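Local atomic coordinates of Lmo0181 protein (Listeria monocytogenes serovar 1/2a, PDB entry 5F7V), a protein that binds the cyclic alpha-glucan cycloalternan at the cell surface and probably delivers it to an ABC transporter for uptake. Residues T173-T178 with Y183-Q188; K154-A159 with V269-T274; F72-E77 with G86-L91. One frame throughout, in Å; residues are numbered along the deposited sequence. Where two conformers were deposited one is given.

Contact 1 of 3, residues T173-T178 with Y183-Q188; sequences TSQPVT and YKVAAQ
The amide end of Q175 meets a methyl of V185 in the strand-loop-helix connection between strand 171-174 and helix 179-187, part of one lobe of this periplasmic-binding-protein-type fold. CG anti to N (chi1 -180°) and an extended chain carry the Q175 amide toward the helix, where it meets the V185 branch at a slant. The nearer methyl is CG2, which sits beside the V185 backbone N. Amide carbon CD of Q175 and CG2 of V185 are 4.4 Å apart, a plain van der Waals approach of a methyl to the amide; no hydrogen bond joins the segments. K184 leaves the helix beside V185, and its turn at chi3 (64°) swings CE in toward the Q175 amide. Its NZ is committed elsewhere, forming salt bridges to E270 and E181. L215 and H249 also touch Q175. The next residue, P176, lines the glycan pocket and touches a bound glucose, which means that the contact adjoins the site. Where the loop enters the helix, T178 is the N-cap: its OG1 accepts a hydrogen bond from the backbone N of E181.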
loop_
_atom_site.group_PDB
_atom_site.type_symbol
_atom_site.label_atom_id
_atom_site.label_comp_id
_atom_site.label_asym_id
_atom_site.label_seq_id
_atom_site.Cartn_x
_atom_site.Cartn_y
_atom_site.Cartn_z
ATOM N N THR A 173 -12.824 0.342 16.037
ATOM C CA THR A 173 -11.649 0.224 15.165
ATOM C C THR A 173 -11.906 -0.679 13.990
ATOM O O THR A 173 -12.841 -1.463 13.974
ATOM C CB THR A 173 -10.460 -0.202 15.999
ATOM O OG1 THR A 173 -9.242 0.016 15.264
ATOM C CG2 THR A 173 -10.511 -1.659 16.450
ATOM N N SER A 174 -11.041 -0.575 13.002
ATOM C CA SER A 174 -11.060 -1.498 11.878
ATOM C C SER A 174 -9.648 -1.539 11.312
ATOM O O SER A 174 -9.003 -0.501 11.096
ATOM C CB SER A 174 -12.011 -1.029 10.781
ATOM O OG SER A 174 -12.017 -2.014 9.738
ATOM N N GLN A 175 -9.196 -2.745 11.038
ATOM C CA GLN A 175 -7.834 -2.978 10.539
ATOM C C GLN A 175 -7.879 -4.270 9.732
ATOM O O GLN A 175 -8.533 -5.254 10.127
ATOM C CB GLN A 175 -6.889 -3.143 11.713
ATOM C CG GLN A 175 -5.446 -3.388 11.316
ATOM C CD GLN A 175 -4.424 -3.067 12.379
ATOM O OE1 GLN A 175 -3.227 -2.952 12.081
ATOM N NE2 GLN A 175 -4.879 -2.963 13.599
ATOM N N PRO A 176 -7.201 -4.303 8.584
ATOM C CA PRO A 176 -7.215 -5.554 7.805
ATOM C C PRO A 176 -6.527 -6.698 8.557
ATOM O O PRO A 176 -5.554 -6.522 9.266
ATOM C CB PRO A 176 -6.447 -5.176 6.540
ATOM C CG PRO A 176 -6.604 -3.682 6.437
ATOM C CD PRO A 176 -6.538 -3.210 7.838
ATOM N N VAL A 177 -7.067 -7.891 8.395
ATOM C CA VAL A 177 -6.452 -9.117 8.898
ATOM C C VAL A 177 -6.031 -9.930 7.675
ATOM O O VAL A 177 -6.715 -10.854 7.268
ATOM C CB VAL A 177 -7.340 -9.900 9.880
ATOM C CG1 VAL A 177 -6.511 -10.983 10.545
ATOM C CG2 VAL A 177 -7.874 -8.930 10.926
ATOM N N THR A 178 -4.909 -9.518 7.102
ATOM C CA THR A 178 -4.412 -9.997 5.828
ATOM C C THR A 178 -2.906 -10.205 5.938
ATOM O O THR A 178 -2.280 -9.701 6.865
ATOM C CB THR A 178 -4.669 -8.971 4.702
ATOM O OG1 THR A 178 -3.921 -7.787 5.051
ATOM C CG2 THR A 178 -6.141 -8.701 4.504
ATOM N N TYR A 183 2.491 -8.673 8.083
ATOM C CA TYR A 183 3.957 -8.608 8.242
ATOM C C TYR A 183 4.313 -7.388 9.089
ATOM O O TYR A 183 5.304 -7.389 9.809
ATOM C CB TYR A 183 4.742 -8.670 6.936
ATOM C CG TYR A 183 4.628 -7.520 5.961
ATOM C CD1 TYR A 183 5.391 -6.385 6.102
ATOM C CD2 TYR A 183 3.770 -7.565 4.875
ATOM C CE1 TYR A 183 5.343 -5.353 5.184
ATOM C CE2 TYR A 183 3.703 -6.555 3.947
ATOM C CZ TYR A 183 4.479 -5.449 4.129
ATOM O OH TYR A 183 4.434 -4.452 3.189
ATOM N N LYS A 184 3.526 -6.317 8.984
ATOM C CA LYS A 184 3.693 -5.146 9.860
ATOM C C LYS A 184 3.299 -5.420 11.305
ATOM O O LYS A 184 4.044 -5.101 12.217
ATOM C CB LYS A 184 2.888 -4.008 9.280
ATOM C CG LYS A 184 2.854 -2.779 10.159
ATOM C CD LYS A 184 1.895 -1.702 9.692
ATOM C CE LYS A 184 0.429 -2.130 9.708
ATOM N NZ LYS A 184 -0.420 -1.097 9.058
ATOM N N VAL A 185 2.106 -5.953 11.520
ATOM C CA VAL A 185 1.623 -6.186 12.890
ATOM C C VAL A 185 2.490 -7.216 13.613
ATOM O O VAL A 185 2.778 -7.061 14.801
ATOM C CB VAL A 185 0.112 -6.546 12.886
ATOM C CG1 VAL A 185 -0.359 -6.805 14.292
ATOM C CG2 VAL A 185 -0.663 -5.369 12.306
ATOM N N ALA A 186 2.952 -8.233 12.884
ATOM C CA ALA A 186 3.954 -9.162 13.471
ATOM C C ALA A 186 5.208 -8.431 13.917
ATOM O O ALA A 186 5.688 -8.637 15.037
ATOM C CB ALA A 186 4.302 -10.239 12.462
ATOM N N ALA A 187 5.687 -7.519 13.069
ATOM C CA ALA A 187 6.878 -6.744 13.442
ATOM C C ALA A 187 6.652 -5.850 14.631
ATOM O O ALA A 187 7.585 -5.594 15.392
ATOM C CB ALA A 187 7.331 -5.927 12.240
ATOM N N GLN A 188 5.426 -5.392 14.851
ATOM C CA GLN A 188 5.117 -4.648 16.073
ATOM C C GLN A 188 5.236 -5.445 17.373
ATOM O O GLN A 188 5.219 -4.874 18.457
ATOM C CB GLN A 188 3.689 -4.088 15.959
ATOM C CG GLN A 188 3.521 -2.992 14.905
ATOM C CD GLN A 188 2.083 -2.663 14.600
ATOM O OE1 GLN A 188 1.135 -3.208 15.170
ATOM N NE2 GLN A 188 1.940 -1.774 13.635
#

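Contact 2 of 3, residues K154-A159 with V269-T274; sequences KDEEAA and VEAGNT
K154 and N273 face each other across two water molecules rather than touching directly, with K154 NZ 4.4 Å from N273 OD1. The lysine is folded back: CG lies between the backbone N and the carbonyl carbon (chi1 66°), and further turns at chi3 and chi4 curl the ammonium group round to the side of N273. Water 1 accepts from K154 NZ at 2.7 Å and donates to N273 OD1. Water 2 makes a similar bridge, 2.8 Å from N273 OD1, and takes in addition the backbone N of K154, which lies in the first turn of helix 153-163. A third bond of NZ goes to T152 OG1, while N273 ND2 is held by N189. In this way the start of a helix is joined to the irregular loop between strands 265-268 and 278-287, within one lobe of the bilobal solute-binding fold. Deeper in, E156 has the opposite character, with chi1 and chi2 both near 170°, and reaches out straight. Its OE1 stands 4.4 Å from A271 CB and is tied to the loop by water 3, which donates to E156 OE1 at 2.7 Å and accepts from A271 N at 3.0 Å. The other oxygen, OE2, is hydrogen-bonded to T173 and H249. H249 in turn uses its second ring nitrogen for E270, so that a histidine between two carboxylates would probably tend to be protonated.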
loop_
_atom_site.group_PDB
_atom_site.type_symbol
_atom_site.label_atom_id
_atom_site.label_comp_id
_atom_site.label_asym_id
_atom_site.label_seq_id
_atom_site.Cartn_x
_atom_site.Cartn_y
_atom_site.Cartn_z
ATOM N N LYS A 154 -2.487 -1.767 23.635
ATOM C CA LYS A 154 -3.459 -1.759 24.703
ATOM C C LYS A 154 -4.204 -0.428 24.790
ATOM O O LYS A 154 -5.379 -0.409 25.146
ATOM C CB LYS A 154 -2.819 -2.057 26.049
ATOM C CG LYS A 154 -1.846 -1.009 26.548
ATOM C CD LYS A 154 -1.099 -1.449 27.797
ATOM C CE LYS A 154 -0.081 -2.540 27.580
ATOM N NZ LYS A 154 1.097 -2.125 26.755
ATOM N N ASP A 155 -3.566 0.683 24.440
ATOM C CA ASP A 155 -4.266 1.982 24.436
ATOM C C ASP A 155 -5.291 2.038 23.328
ATOM O O ASP A 155 -6.414 2.539 23.519
ATOM C CB ASP A 155 -3.283 3.126 24.256
ATOM C CG ASP A 155 -2.237 3.135 25.326
ATOM O OD1 ASP A 155 -2.608 3.413 26.478
ATOM O OD2 ASP A 155 -1.051 2.889 25.050
ATOM N N GLU A 156 -4.975 1.537 22.153
ATOM C CA GLU A 156 -5.977 1.537 21.111
ATOM C C GLU A 156 -7.085 0.530 21.380
ATOM O O GLU A 156 -8.246 0.775 21.012
ATOM C CB GLU A 156 -5.331 1.261 19.768
ATOM C CG GLU A 156 -6.380 1.006 18.734
ATOM C CD GLU A 156 -5.773 0.959 17.355
ATOM O OE1 GLU A 156 -4.542 1.222 17.114
ATOM O OE2 GLU A 156 -6.623 0.584 16.521
ATOM N N GLU A 157 -6.782 -0.598 22.013
ATOM C CA GLU A 157 -7.845 -1.532 22.332
ATOM C C GLU A 157 -8.786 -0.939 23.363
ATOM O O GLU A 157 -10.002 -1.113 23.241
ATOM C CB GLU A 157 -7.256 -2.838 22.862
ATOM C CG GLU A 157 -6.509 -3.685 21.812
ATOM C CD GLU A 157 -5.690 -4.849 22.353
ATOM O OE1 GLU A 157 -5.883 -5.180 23.534
ATOM O OE2 GLU A 157 -4.908 -5.549 21.634
ATOM N N ALA A 158 -8.279 -0.276 24.376
ATOM C CA ALA A 158 -9.138 0.307 25.396
ATOM C C ALA A 158 -9.988 1.424 24.792
ATOM O O ALA A 158 -11.212 1.526 25.042
ATOM C CB ALA A 158 -8.362 0.842 26.574
ATOM N N ALA A 159 -9.396 2.267 23.951
ATOM C CA ALA A 159 -10.111 3.329 23.250
ATOM C C ALA A 159 -11.175 2.729 22.387
ATOM O O ALA A 159 -12.312 3.153 22.426
ATOM C CB ALA A 159 -9.186 4.200 22.450
ATOM N N VAL A 269 0.414 8.219 13.888
ATOM C CA VAL A 269 1.293 7.045 13.742
ATOM C C VAL A 269 0.677 5.838 14.389
ATOM O O VAL A 269 0.162 5.941 15.500
ATOM C CB VAL A 269 2.663 7.326 14.382
ATOM C CG1 VAL A 269 3.608 6.131 14.184
ATOM C CG2 VAL A 269 3.306 8.594 13.846
ATOM N N GLU A 270 0.678 4.699 13.697
ATOM C CA GLU A 270 0.079 3.492 14.285
ATOM C C GLU A 270 0.807 3.010 15.541
ATOM O O GLU A 270 2.051 3.069 15.609
ATOM C CB GLU A 270 0.058 2.383 13.265
ATOM C CG GLU A 270 -0.808 2.676 12.050
ATOM C CD GLU A 270 -0.890 1.396 11.236
ATOM O OE1 GLU A 270 0.059 1.101 10.502
ATOM O OE2 GLU A 270 -1.905 0.668 11.295
ATOM N N ALA A 271 0.027 2.486 16.467
ATOM C CA ALA A 271 0.590 1.895 17.691
ATOM C C ALA A 271 1.241 0.539 17.450
ATOM O O ALA A 271 0.734 -0.264 16.691
ATOM C CB ALA A 271 -0.516 1.755 18.724
ATOM N N GLY A 272 2.342 0.258 18.126
ATOM C CA GLY A 272 2.941 -1.071 18.158
ATOM C C GLY A 272 2.808 -1.687 19.521
ATOM O O GLY A 272 2.040 -1.246 20.357
ATOM N N ASN A 273 3.597 -2.722 19.731
ATOM C CA ASN A 273 3.610 -3.431 21.012
ATOM C C ASN A 273 5.008 -3.457 21.562
ATOM O O ASN A 273 5.344 -2.546 22.336
ATOM C CB ASN A 273 2.943 -4.798 20.947
ATOM C CG ASN A 273 2.516 -5.270 22.327
ATOM O OD1 ASN A 273 2.067 -4.468 23.157
ATOM N ND2 ASN A 273 2.648 -6.535 22.600
ATOM N N THR A 274 5.827 -4.421 21.189
ATOM C CA THR A 274 7.228 -4.345 21.614
ATOM C C THR A 274 8.005 -3.274 20.862
ATOM O O THR A 274 9.068 -2.822 21.332
ATOM C CB THR A 274 7.917 -5.691 21.405
ATOM O OG1 THR A 274 7.936 -6.016 20.011
ATOM C CG2 THR A 274 7.263 -6.795 22.249
HETATM O O HOH W 1 2.376 -4.411 25.943
HETATM O O HOH W 2 -0.121 -3.240 24.291
HETATM O O HOH W 3 -2.902 3.259 16.326
#

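Contact 3 of 3, residues F72-E77 with G86-L91; sequences FELNYE and GVLADL. With GLC (alpha-D-glucopyranose), chain B.
At the edge of the F72 ring, near its plane, lies the carbonyl oxygen of V87, 4.4 Å from F72 CZ, while L88 comes in obliquely and sets CD2 at 3.4 Å from the same CZ. Y55 and L59 of helix 52-64 also pack on F72. The contact belongs to a strand-helix-loop unit in one lobe of the periplasmic-binding-protein-type fold: strand 71-75 runs into helix 76-85, and the chain leaving that helix, through a Schellman motif at G86 (phi 80°), then passes across the side of the strand that carries F72 and L74, its backbone bonded to K289 and V287. L74 and L88 reach toward each other tip to tip, with L74 CD1 and L88 CD1 4.0 Å apart. The two methyls of L88 divide the work, CD2 serving mainly the ring and CD1 the leucine; Y121 also touches L88. The end of the strand serves the sugar. N75 is the N-cap of helix 76-85; its OD1 is taken up there and by T78 OG1, leaving ND2 to donate to O4 of the glucose at 2.9 Å, with an angle of 145° at the hydrogen. E77, bent sharply at chi2, brings its carboxylate to the same hydroxyl and is itself bonded to N180. N283 and E320 also bind this glucose. O4 is therefore gripped twice, accepting from N75 ND2 and donating to E77 OE2 at 2.7 Å.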
loop_
_atom_site.group_PDB
_atom_site.type_symbol
_atom_site.label_atom_id
_atom_site.label_comp_id
_atom_site.label_asym_id
_atom_site.label_seq_id
_atom_site.Cartn_x
_atom_site.Cartn_y
_atom_site.Cartn_z
ATOM N N PHE A 72 3.312 -0.254 -17.611
ATOM C CA PHE A 72 2.321 -0.672 -16.637
ATOM C C PHE A 72 2.827 -0.494 -15.227
ATOM O O PHE A 72 4.014 -0.592 -14.953
ATOM C CB PHE A 72 1.847 -2.116 -16.887
ATOM C CG PHE A 72 2.926 -3.136 -17.061
ATOM C CD1 PHE A 72 3.460 -3.805 -15.997
ATOM C CD2 PHE A 72 3.404 -3.430 -18.337
ATOM C CE1 PHE A 72 4.437 -4.771 -16.186
ATOM C CE2 PHE A 72 4.382 -4.407 -18.523
ATOM C CZ PHE A 72 4.886 -5.093 -17.432
ATOM N N GLU A 73 1.868 -0.247 -14.357
ATOM C CA GLU A 73 2.127 -0.009 -12.943
ATOM C C GLU A 73 2.355 -1.323 -12.210
ATOM O O GLU A 73 1.696 -2.328 -12.466
ATOM C CB GLU A 73 0.948 0.724 -12.336
ATOM C CG GLU A 73 1.323 1.536 -11.133
ATOM C CD GLU A 73 0.205 2.388 -10.620
ATOM O OE1 GLU A 73 -0.978 2.025 -10.800
ATOM O OE2 GLU A 73 0.496 3.432 -9.987
ATOM N N LEU A 74 3.281 -1.288 -11.261
ATOM C CA LEU A 74 3.551 -2.422 -10.339
ATOM C C LEU A 74 3.727 -1.843 -8.976
ATOM O O LEU A 74 4.156 -0.732 -8.820
ATOM C CB LEU A 74 4.814 -3.196 -10.690
ATOM C CG LEU A 74 4.730 -3.930 -12.024
ATOM C CD1 LEU A 74 6.108 -4.470 -12.380
ATOM C CD2 LEU A 74 3.709 -5.026 -12.049
ATOM N N ASN A 75 3.324 -2.631 -7.987
ATOM C CA ASN A 75 3.607 -2.306 -6.594
ATOM C C ASN A 75 4.882 -3.008 -6.138
ATOM O O ASN A 75 5.406 -3.914 -6.779
ATOM C CB ASN A 75 2.375 -2.546 -5.694
ATOM C CG ASN A 75 1.932 -3.977 -5.627
ATOM O OD1 ASN A 75 2.473 -4.829 -6.281
ATOM N ND2 ASN A 75 0.904 -4.195 -4.853
ATOM N N TYR A 76 5.366 -2.580 -4.977
ATOM C CA TYR A 76 6.583 -3.117 -4.406
ATOM C C TYR A 76 6.451 -4.619 -4.258
ATOM O O TYR A 76 7.349 -5.359 -4.628
ATOM C CB TYR A 76 6.794 -2.437 -3.049
ATOM C CG TYR A 76 8.187 -2.481 -2.428
ATOM C CD1 TYR A 76 9.045 -3.575 -2.517
ATOM C CD2 TYR A 76 8.619 -1.408 -1.675
ATOM C CE1 TYR A 76 10.281 -3.549 -1.913
ATOM C CE2 TYR A 76 9.872 -1.357 -1.093
ATOM C CZ TYR A 76 10.692 -2.456 -1.206
ATOM O OH TYR A 76 11.926 -2.441 -0.611
ATOM N N GLU A 77 5.308 -5.064 -3.751
ATOM C CA GLU A 77 5.252 -6.470 -3.369
ATOM C C GLU A 77 4.977 -7.393 -4.545
ATOM O O GLU A 77 5.167 -8.585 -4.363
ATOM C CB GLU A 77 4.306 -6.677 -2.183
ATOM C CG GLU A 77 2.863 -6.232 -2.368
ATOM C CD GLU A 77 2.561 -4.761 -2.067
ATOM O OE1 GLU A 77 3.371 -3.866 -2.398
ATOM O OE2 GLU A 77 1.469 -4.472 -1.521
ATOM N N GLY A 86 10.754 -12.244 -16.300
ATOM C CA GLY A 86 11.398 -11.695 -17.486
ATOM C C GLY A 86 10.523 -10.846 -18.390
ATOM O O GLY A 86 10.873 -10.630 -19.555
ATOM N N VAL A 87 9.412 -10.313 -17.884
ATOM C CA VAL A 87 8.497 -9.562 -18.745
ATOM C C VAL A 87 8.770 -8.052 -18.755
ATOM O O VAL A 87 8.088 -7.285 -19.457
ATOM C CB VAL A 87 7.023 -9.818 -18.364
ATOM C CG1 VAL A 87 6.653 -11.284 -18.577
ATOM C CG2 VAL A 87 6.691 -9.319 -16.957
ATOM N N LEU A 88 9.772 -7.614 -17.985
ATOM C CA LEU A 88 10.111 -6.189 -17.890
ATOM C C LEU A 88 11.398 -5.893 -18.656
ATOM O O LEU A 88 12.385 -6.641 -18.547
ATOM C CB LEU A 88 10.300 -5.775 -16.429
ATOM C CG LEU A 88 9.146 -6.043 -15.462
ATOM C CD1 LEU A 88 9.523 -5.732 -14.013
ATOM C CD2 LEU A 88 7.927 -5.313 -15.961
ATOM N N ALA A 89 11.400 -4.755 -19.351
ATOM C CA ALA A 89 12.618 -4.295 -19.998
ATOM C C ALA A 89 13.624 -3.790 -18.951
ATOM O O ALA A 89 13.286 -3.032 -18.055
ATOM C CB ALA A 89 12.318 -3.185 -20.989
ATOM N N ASP A 90 14.883 -4.188 -19.100
ATOM C CA ASP A 90 15.973 -3.595 -18.328
ATOM C C ASP A 90 16.079 -2.122 -18.708
ATOM O O ASP A 90 16.212 -1.792 -19.885
ATOM C CB ASP A 90 17.250 -4.362 -18.718
ATOM C CG ASP A 90 18.500 -3.849 -18.064
ATOM O OD1 ASP A 90 18.463 -2.948 -17.210
ATOM O OD2 ASP A 90 19.560 -4.426 -18.432
ATOM N N LEU A 91 15.998 -1.238 -17.729
ATOM C CA LEU A 91 16.013 0.192 -18.025
ATOM C C LEU A 91 17.392 0.820 -17.901
ATOM O O LEU A 91 17.496 2.035 -18.038
ATOM C CB LEU A 91 15.019 0.883 -17.097
ATOM C CG LEU A 91 13.547 0.480 -17.255
ATOM C CD1 LEU A 91 12.661 1.347 -16.374
ATOM C CD2 LEU A 91 13.017 0.449 -18.676
HETATM C C1 GLC B . -1.767 1.056 -2.190
HETATM C C2 GLC B . -0.407 1.392 -2.759
HETATM C C3 GLC B . 0.275 0.133 -3.264
HETATM C C4 GLC B . 0.277 -0.946 -2.188
HETATM C C5 GLC B . -1.145 -1.213 -1.710
HETATM C C6 GLC B . -1.205 -2.194 -0.545
HETATM O O2 GLC B . -0.574 2.349 -3.811
HETATM O O3 GLC B . 1.618 0.474 -3.592
HETATM O O4 GLC B . 0.761 -2.154 -2.784
HETATM O O5 GLC B . -1.708 0.022 -1.215
HETATM O O6 GLC B . -2.588 -2.164 -0.125
#

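Contacts 1 and 2 are neighbours, their centres 11 Å apart, and contact 1 is nested along the chain inside the loop that contact 2 closes. They join directly through the salt bridge from K184 NZ to E270 OE1 (2.7 Å) and a probable hydrogen bond between T173 OG1 and E156 OE2 (3.0 Å). Contact 3 lies on the opposite side of the chain's centre, with its centre about 27 Å from that of contact 1 and 36 Å from that of contact 2. The glycan lies between: contact 3 supplies N75 and E77, contact 1 supplies P176, and contact 2 stands farther back, the E156 side chain about 13 Å from a bound glucose.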